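Local coordinates for gamma-glutamyltranspeptidase (Streptomyces lincolnensis, PDB 6J3A), which probably catalyses gamma-glutamyl transfer or hydrolysis, as other members of the gamma-glutamyltranspeptidase family of N-terminal nucleophile enzymes do, at residues G149-V152 / E153-R156; A212-V215 / W216-F220; G279-L282 / L283-A287. All coordinates share one frame; numbering follows the deposited sequence.

Interaction 1. Residues G149-V152 / E153-R156; sequences GVTV and ETVR
Glu153 N donates to Gly149 O over 2.8 Å, a nearly straight bond with an N-H...O angle of 169°. With CG beside its own backbone N (chi1 -70°), Glu153 brings CG to 3.4 Å from Gly149 O before the side chain leads away to its carboxylate. One residue on, Thr154 N reaches Val150 O at 3.3 Å, tilted from the carbonyl plane. Val155 N then bonds to Val152 O at 3.0 Å, three residues back instead of four, and Val155 CG2 comes within 3.4 Å of Val152 O. This tightening marks the last turn of helix 146-154. Val155, with phi at -119°, departs from helical values and occupies the N-cap position of helix 156-161, making the site a helix-to-helix junction. A salt bridge spans it. The Glu153 chain is bent at chi2, and Arg156 meets the carboxylate side-on, NE to Glu153 OE1 at 2.8 Å and NH2 to Glu153 OE2 at 3.1 Å. Both oxygens are met on their syn sides and near the guanidinium plane, which restrains rotation of the group. Farther out, Arg156 NH1 pairs with Glu160 and NH2 also bonds to Gly174 O, while Thr151 OG1 bonds back to Asn147 O and Val152 packs on Leu171.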
loop_
_atom_site.group_PDB
_atom_site.type_symbol
_atom_site.label_atom_id
_atom_site.label_comp_id
_atom_site.label_asym_id
_atom_site.label_seq_id
_atom_site.Cartn_x
_atom_site.Cartn_y
_atom_site.Cartn_z
ATOM N N GLY A 149 -8.668 -20.195 -6.084
ATOM C CA GLY A 149 -9.786 -21.030 -6.493
ATOM C C GLY A 149 -9.747 -21.357 -7.967
ATOM O O GLY A 149 -10.037 -22.487 -8.358
ATOM N N VAL A 150 -9.388 -20.372 -8.786
ATOM C CA VAL A 150 -9.270 -20.594 -10.225
ATOM C C VAL A 150 -8.228 -21.678 -10.499
ATOM O O VAL A 150 -8.418 -22.477 -11.414
ATOM C CB VAL A 150 -8.948 -19.293 -11.002
ATOM C CG1 VAL A 150 -8.571 -19.575 -12.459
ATOM C CG2 VAL A 150 -10.146 -18.355 -10.971
ATOM N N THR A 151 -7.158 -21.704 -9.695
ATOM C CA THR A 151 -6.116 -22.739 -9.798
ATOM C C THR A 151 -6.667 -24.106 -9.427
ATOM O O THR A 151 -6.516 -25.059 -10.175
ATOM C CB THR A 151 -4.882 -22.461 -8.900
ATOM O OG1 THR A 151 -4.242 -21.245 -9.296
ATOM C CG2 THR A 151 -3.851 -23.578 -9.018
ATOM N N VAL A 152 -7.284 -24.196 -8.258
ATOM C CA VAL A 152 -7.952 -25.427 -7.832
ATOM C C VAL A 152 -8.904 -25.937 -8.924
ATOM O O VAL A 152 -8.836 -27.107 -9.293
ATOM C CB VAL A 152 -8.696 -25.237 -6.493
ATOM C CG1 VAL A 152 -9.581 -26.434 -6.175
ATOM C CG2 VAL A 152 -7.703 -25.032 -5.355
ATOM N N GLU A 153 -9.757 -25.063 -9.462
ATOM C CA GLU A 153 -10.697 -25.466 -10.532
ATOM C C GLU A 153 -10.002 -26.088 -11.761
ATOM O O GLU A 153 -10.579 -26.949 -12.412
ATOM C CB GLU A 153 -11.601 -24.300 -10.981
ATOM C CG GLU A 153 -12.668 -23.842 -9.975
ATOM C CD GLU A 153 -13.766 -24.856 -9.699
ATOM O OE1 GLU A 153 -13.831 -25.896 -10.387
ATOM O OE2 GLU A 153 -14.575 -24.606 -8.779
ATOM N N THR A 154 -8.771 -25.669 -12.054
ATOM C CA THR A 154 -7.980 -26.239 -13.165
ATOM C C THR A 154 -7.633 -27.731 -13.008
ATOM O O THR A 154 -7.440 -28.442 -14.000
ATOM C CB THR A 154 -6.618 -25.522 -13.376
ATOM O OG1 THR A 154 -5.769 -25.701 -12.231
ATOM C CG2 THR A 154 -6.796 -24.054 -13.653
ATOM N N VAL A 155 -7.508 -28.164 -11.755
ATOM C CA VAL A 155 -7.139 -29.535 -11.400
ATOM C C VAL A 155 -8.262 -30.176 -10.601
ATOM O O VAL A 155 -8.011 -30.958 -9.683
ATOM C CB VAL A 155 -5.813 -29.596 -10.584
ATOM C CG1 VAL A 155 -4.627 -29.253 -11.477
ATOM C CG2 VAL A 155 -5.846 -28.703 -9.340
ATOM N N ARG A 156 -9.504 -29.841 -10.939
ATOM C CA ARG A 156 -10.652 -30.369 -10.200
ATOM C C ARG A 156 -10.777 -31.867 -10.433
ATOM O O ARG A 156 -10.881 -32.641 -9.482
ATOM C CB ARG A 156 -11.957 -29.674 -10.606
ATOM C CG ARG A 156 -13.180 -30.217 -9.873
ATOM C CD ARG A 156 -14.483 -29.577 -10.317
ATOM N NE ARG A 156 -14.795 -28.407 -9.508
ATOM C CZ ARG A 156 -15.233 -28.428 -8.247
ATOM N NH1 ARG A 156 -15.430 -29.567 -7.593
ATOM N NH2 ARG A 156 -15.468 -27.285 -7.622
#

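Interaction 2. Residues A212-V215 / W216-F220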
loop_
_atom_site.group_PDB
_atom_site.type_symbol
_atom_site.label_atom_id
_atom_site.label_comp_id
_atom_site.label_asym_id
_atom_site.label_seq_id
_atom_site.Cartn_x
_atom_site.Cartn_y
_atom_site.Cartn_z
ATOM N N ALA A 212 13.229 -28.432 16.017
ATOM C CA ALA A 212 12.281 -28.313 14.902
ATOM C C ALA A 212 12.869 -28.757 13.560
ATOM O O ALA A 212 12.161 -29.320 12.722
ATOM C CB ALA A 212 11.778 -26.887 14.794
ATOM N N ARG A 213 14.154 -28.487 13.351
ATOM C CA ARG A 213 14.836 -28.947 12.145
ATOM C C ARG A 213 14.803 -30.472 12.064
ATOM O O ARG A 213 14.592 -31.031 10.995
ATOM C CB ARG A 213 16.279 -28.463 12.108
ATOM C CG ARG A 213 16.438 -26.955 12.061
ATOM C CD ARG A 213 17.906 -26.593 12.078
ATOM N NE ARG A 213 18.546 -26.924 10.810
ATOM C CZ ARG A 213 19.859 -26.992 10.608
ATOM N NH1 ARG A 213 20.723 -26.764 11.598
ATOM N NH2 ARG A 213 20.319 -27.300 9.400
ATOM N N GLU A 214 14.992 -31.120 13.211
ATOM C CA GLU A 214 14.970 -32.576 13.309
ATOM C C GLU A 214 13.579 -33.193 13.210
ATOM O O GLU A 214 13.442 -34.325 12.738
ATOM C CB GLU A 214 15.647 -33.024 14.602
ATOM C CG GLU A 214 17.135 -32.701 14.645
ATOM C CD GLU A 214 17.936 -33.336 13.508
ATOM O OE1 GLU A 214 18.922 -32.706 13.067
ATOM O OE2 GLU A 214 17.581 -34.453 13.052
ATOM N N VAL A 215 12.560 -32.468 13.657
ATOM C CA VAL A 215 11.171 -32.893 13.466
ATOM C C VAL A 215 10.804 -32.925 11.978
ATOM O O VAL A 215 10.159 -33.868 11.517
ATOM C CB VAL A 215 10.200 -32.000 14.258
ATOM C CG1 VAL A 215 8.750 -32.287 13.891
ATOM C CG2 VAL A 215 10.405 -32.229 15.749
ATOM N N TRP A 216 11.218 -31.904 11.237
ATOM C CA TRP A 216 11.048 -31.897 9.786
ATOM C C TRP A 216 11.845 -33.023 9.124
ATOM O O TRP A 216 11.376 -33.657 8.179
ATOM C CB TRP A 216 11.471 -30.554 9.176
ATOM C CG TRP A 216 11.205 -30.515 7.700
ATOM C CD1 TRP A 216 11.981 -31.058 6.716
ATOM C CD2 TRP A 216 10.062 -29.959 7.043
ATOM N NE1 TRP A 216 11.400 -30.865 5.489
ATOM C CE2 TRP A 216 10.223 -30.186 5.659
ATOM C CE3 TRP A 216 8.927 -29.276 7.484
ATOM C CZ2 TRP A 216 9.288 -29.757 4.710
ATOM C CZ3 TRP A 216 7.992 -28.851 6.537
ATOM C CH2 TRP A 216 8.183 -29.096 5.163
ATOM N N ARG A 217 13.046 -33.253 9.639
ATOM C CA ARG A 217 14.046 -34.114 9.008
ATOM C C ARG A 217 13.919 -35.604 9.282
ATOM O O ARG A 217 14.120 -36.422 8.382
ATOM C CB ARG A 217 15.425 -33.697 9.503
ATOM C CG ARG A 217 16.477 -33.724 8.435
ATOM C CD ARG A 217 17.202 -32.409 8.396
ATOM N NE ARG A 217 18.049 -32.240 9.573
ATOM C CZ ARG A 217 19.364 -32.033 9.550
ATOM N NH1 ARG A 217 20.014 -31.891 10.696
ATOM N NH2 ARG A 217 20.042 -31.956 8.402
ATOM N N THR A 218 13.666 -35.929 10.547
ATOM C CA THR A 218 13.542 -37.311 11.020
ATOM C C THR A 218 12.230 -37.630 11.736
ATOM O O THR A 218 11.951 -38.802 11.985
ATOM C CB THR A 218 14.693 -37.651 11.988
ATOM O OG1 THR A 218 14.643 -36.781 13.127
ATOM C CG2 THR A 218 16.045 -37.511 11.286
ATOM N N GLY A 219 11.431 -36.607 12.051
ATOM C CA GLY A 219 10.229 -36.753 12.878
ATOM C C GLY A 219 8.962 -37.029 12.087
ATOM O O GLY A 219 9.007 -37.540 10.965
ATOM N N PHE A 220 7.828 -36.674 12.681
ATOM C CA PHE A 220 6.520 -37.009 12.111
ATOM C C PHE A 220 6.299 -36.439 10.697
ATOM O O PHE A 220 5.599 -37.043 9.881
ATOM C CB PHE A 220 5.388 -36.610 13.077
ATOM C CG PHE A 220 4.975 -35.157 13.005
ATOM C CD1 PHE A 220 5.627 -34.186 13.763
ATOM C CD2 PHE A 220 3.895 -34.766 12.209
ATOM C CE1 PHE A 220 5.231 -32.854 13.701
ATOM C CE2 PHE A 220 3.491 -33.438 12.148
ATOM C CZ PHE A 220 4.160 -32.481 12.892
#
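Arg217 swings back along its helix to overlap Glu214, NH1 meeting Glu214 OE1 in a salt bridge of 2.7 Å. The oxygen, met on its syn side, lies near the guanidinium plane. Carboxylate and guanidinium planes are 56° apart, and NH1 alone of the nitrogens bonds to this carboxylate. Arg217 CB sits 3.2 Å from Arg213 O; beyond it, bends at chi2 and chi3 turn the chain back toward Glu214. Here helix 205-217 ends. Glu214 O accepts from Thr218 N at 2.7 Å and from Thr218 OG1, which reaches it at 2.8 Å from the opposite face of the carbonyl plane; the hydroxyl gets there by sitting between backbone N and carbonyl carbon (chi1 61°). Gly219 takes the N-cap position of helix 220-229, where a side-chain carbon would collide with Val215 O. Beyond it the Phe220 ring carries CE1 to 3.6 Å from Val215 CG1, while its cation-pi partner is Arg194. Arg217 NH2 bonds to Trp253 O, but NE is buried without a partner in the model; Arg213 pairs with Asp113 and Glu210. Arg213 NH2 and Arg217 NH2 stand 4.8 Å apart, like charges that the carboxylates of Glu214, Asp113 and Glu210 are likely to offset.

Interaction 3. Residues G279-L282 / L283-A287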
loop_
_atom_site.group_PDB
_atom_site.type_symbol
_atom_site.label_atom_id
_atom_site.label_comp_id
_atom_site.label_asym_id
_atom_site.label_seq_id
_atom_site.Cartn_x
_atom_site.Cartn_y
_atom_site.Cartn_z
ATOM N N GLY A 279 20.492 -17.375 -11.204
ATOM C CA GLY A 279 20.914 -16.067 -10.689
ATOM C C GLY A 279 21.933 -15.326 -11.529
ATOM O O GLY A 279 21.709 -14.170 -11.925
ATOM N N PRO A 280 23.053 -15.995 -11.830
ATOM C CA PRO A 280 24.109 -15.410 -12.645
ATOM C C PRO A 280 23.741 -14.914 -14.045
ATOM O O PRO A 280 24.503 -14.132 -14.607
ATOM C CB PRO A 280 25.121 -16.540 -12.722
ATOM C CG PRO A 280 24.983 -17.220 -11.404
ATOM C CD PRO A 280 23.499 -17.255 -11.209
ATOM N N VAL A 281 22.595 -15.325 -14.588
ATOM C CA VAL A 281 22.182 -14.884 -15.918
ATOM C C VAL A 281 21.868 -13.379 -15.972
ATOM O O VAL A 281 21.997 -12.757 -17.034
ATOM C CB VAL A 281 21.008 -15.734 -16.468
ATOM C CG1 VAL A 281 19.646 -15.218 -16.014
ATOM C CG2 VAL A 281 21.060 -15.783 -17.987
ATOM N N LEU A 282 21.453 -12.812 -14.833
ATOM C CA LEU A 282 21.309 -11.354 -14.673
ATOM C C LEU A 282 22.682 -10.691 -14.795
ATOM O O LEU A 282 22.862 -9.730 -15.550
ATOM C CB LEU A 282 20.669 -11.004 -13.313
ATOM C CG LEU A 282 20.110 -9.568 -13.155
ATOM C CD1 LEU A 282 18.963 -9.503 -12.147
ATOM C CD2 LEU A 282 21.187 -8.541 -12.789
ATOM N N LEU A 283 23.642 -11.232 -14.047
ATOM C CA LEU A 283 25.016 -10.750 -14.062
ATOM C C LEU A 283 25.622 -10.833 -15.485
ATOM O O LEU A 283 26.282 -9.899 -15.931
ATOM C CB LEU A 283 25.871 -11.509 -13.029
ATOM C CG LEU A 283 25.370 -11.626 -11.574
ATOM C CD1 LEU A 283 26.315 -12.396 -10.662
ATOM C CD2 LEU A 283 25.159 -10.249 -10.994
ATOM N N GLN A 284 25.365 -11.928 -16.199
ATOM C CA GLN A 284 25.833 -12.078 -17.591
ATOM C C GLN A 284 25.229 -11.035 -18.520
ATOM O O GLN A 284 25.891 -10.553 -19.435
ATOM C CB GLN A 284 25.540 -13.481 -18.133
ATOM C CG GLN A 284 26.528 -14.537 -17.653
ATOM C CD GLN A 284 26.630 -15.739 -18.563
ATOM O OE1 GLN A 284 26.455 -16.868 -18.116
ATOM N NE2 GLN A 284 26.918 -15.506 -19.848
ATOM N N GLN A 285 23.974 -10.685 -18.274
ATOM C CA GLN A 285 23.321 -9.624 -19.038
ATOM C C GLN A 285 23.973 -8.251 -18.833
ATOM O O GLN A 285 24.062 -7.459 -19.775
ATOM C CB GLN A 285 21.833 -9.575 -18.712
ATOM C CG GLN A 285 21.050 -10.714 -19.345
ATOM C CD GLN A 285 19.617 -10.767 -18.854
ATOM O OE1 GLN A 285 18.744 -10.108 -19.403
ATOM N NE2 GLN A 285 19.373 -11.549 -17.813
ATOM N N LEU A 286 24.437 -8.001 -17.609
ATOM C CA LEU A 286 25.119 -6.757 -17.247
ATOM C C LEU A 286 26.505 -6.686 -17.860
ATOM O O LEU A 286 26.912 -5.638 -18.377
ATOM C CB LEU A 286 25.260 -6.648 -15.725
ATOM C CG LEU A 286 24.007 -6.365 -14.912
ATOM C CD1 LEU A 286 24.316 -6.488 -13.430
ATOM C CD2 LEU A 286 23.475 -4.981 -15.220
ATOM N N ALA A 287 27.229 -7.804 -17.773
ATOM C CA ALA A 287 28.534 -7.945 -18.425
ATOM C C ALA A 287 28.498 -7.782 -19.950
ATOM O O ALA A 287 29.477 -7.368 -20.559
ATOM C CB ALA A 287 29.145 -9.281 -18.069
#
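This is a local, wholly buried contact between successive turns of helix 280-288, which runs between strand 256-265 and the helices 299-319 and 506-519. Three backbone bonds from residue i+4 to residue i supply the evidence for a regular helix: Gln284 N to Pro280 O at 2.9 Å, in the carbonyl plane, Gln285 N to Val281 O at 3.1 Å, and Leu286 N to Leu282 O, also at 3.1 Å. Val281 O has a second donor. Gln285 places CG beside its own backbone N (chi1 -74°), runs on extended and lays NE2 3.0 Å from Val281 O. NE2 and the backbone N come from opposite faces of that carbonyl plane, and the oxygen lies within the plane of the side-chain amide. Helices packed against strands in this way fit the layered alpha-beta architecture of N-terminal nucleophile hydrolases. The same NE2 bonds to Asp507 O, linking helix 280-288 to helix 506-519; a leucine in place of Gln285 would probably leave Asp507 O without this donor and Val281 O with its backbone partner alone. Leu282 and Leu286 lie side by side and point the same way, with Leu282 CD2 3.8 Å from Leu286 CD1. Leu283 CB approaches Pro280 O to 3.4 Å, and Leu283 and Leu286 both pack on Tyr263 of strand 256-265. The amide of Gln284 is fixed at both ends from outside, OE1 by the hydroxyl of Tyr320 and NE2 by Asp315.

Overall arrangement
Along the chain the three contacts follow in series; each is local, between residues three to five apart, and none touches another. Interactions 1 and 2 have centres 31 Å apart, with nearest atoms about 19 Å apart; interaction 3 lies 36 Å and 37 Å, centre to centre, from interactions 1 and 2, and on the opposite side of the chain's centre from each. Interactions 1 and 2 are both partly buried and occur where helices 146-154 and 205-217 hand over to helices 156-161 and 220-229. Interaction 3 instead lies within helix 280-288, buried beside strand 256-265. The three thus mark separate regions of the gamma-glutamyltranspeptidase fold, two at helix junctions and one in a buried helix.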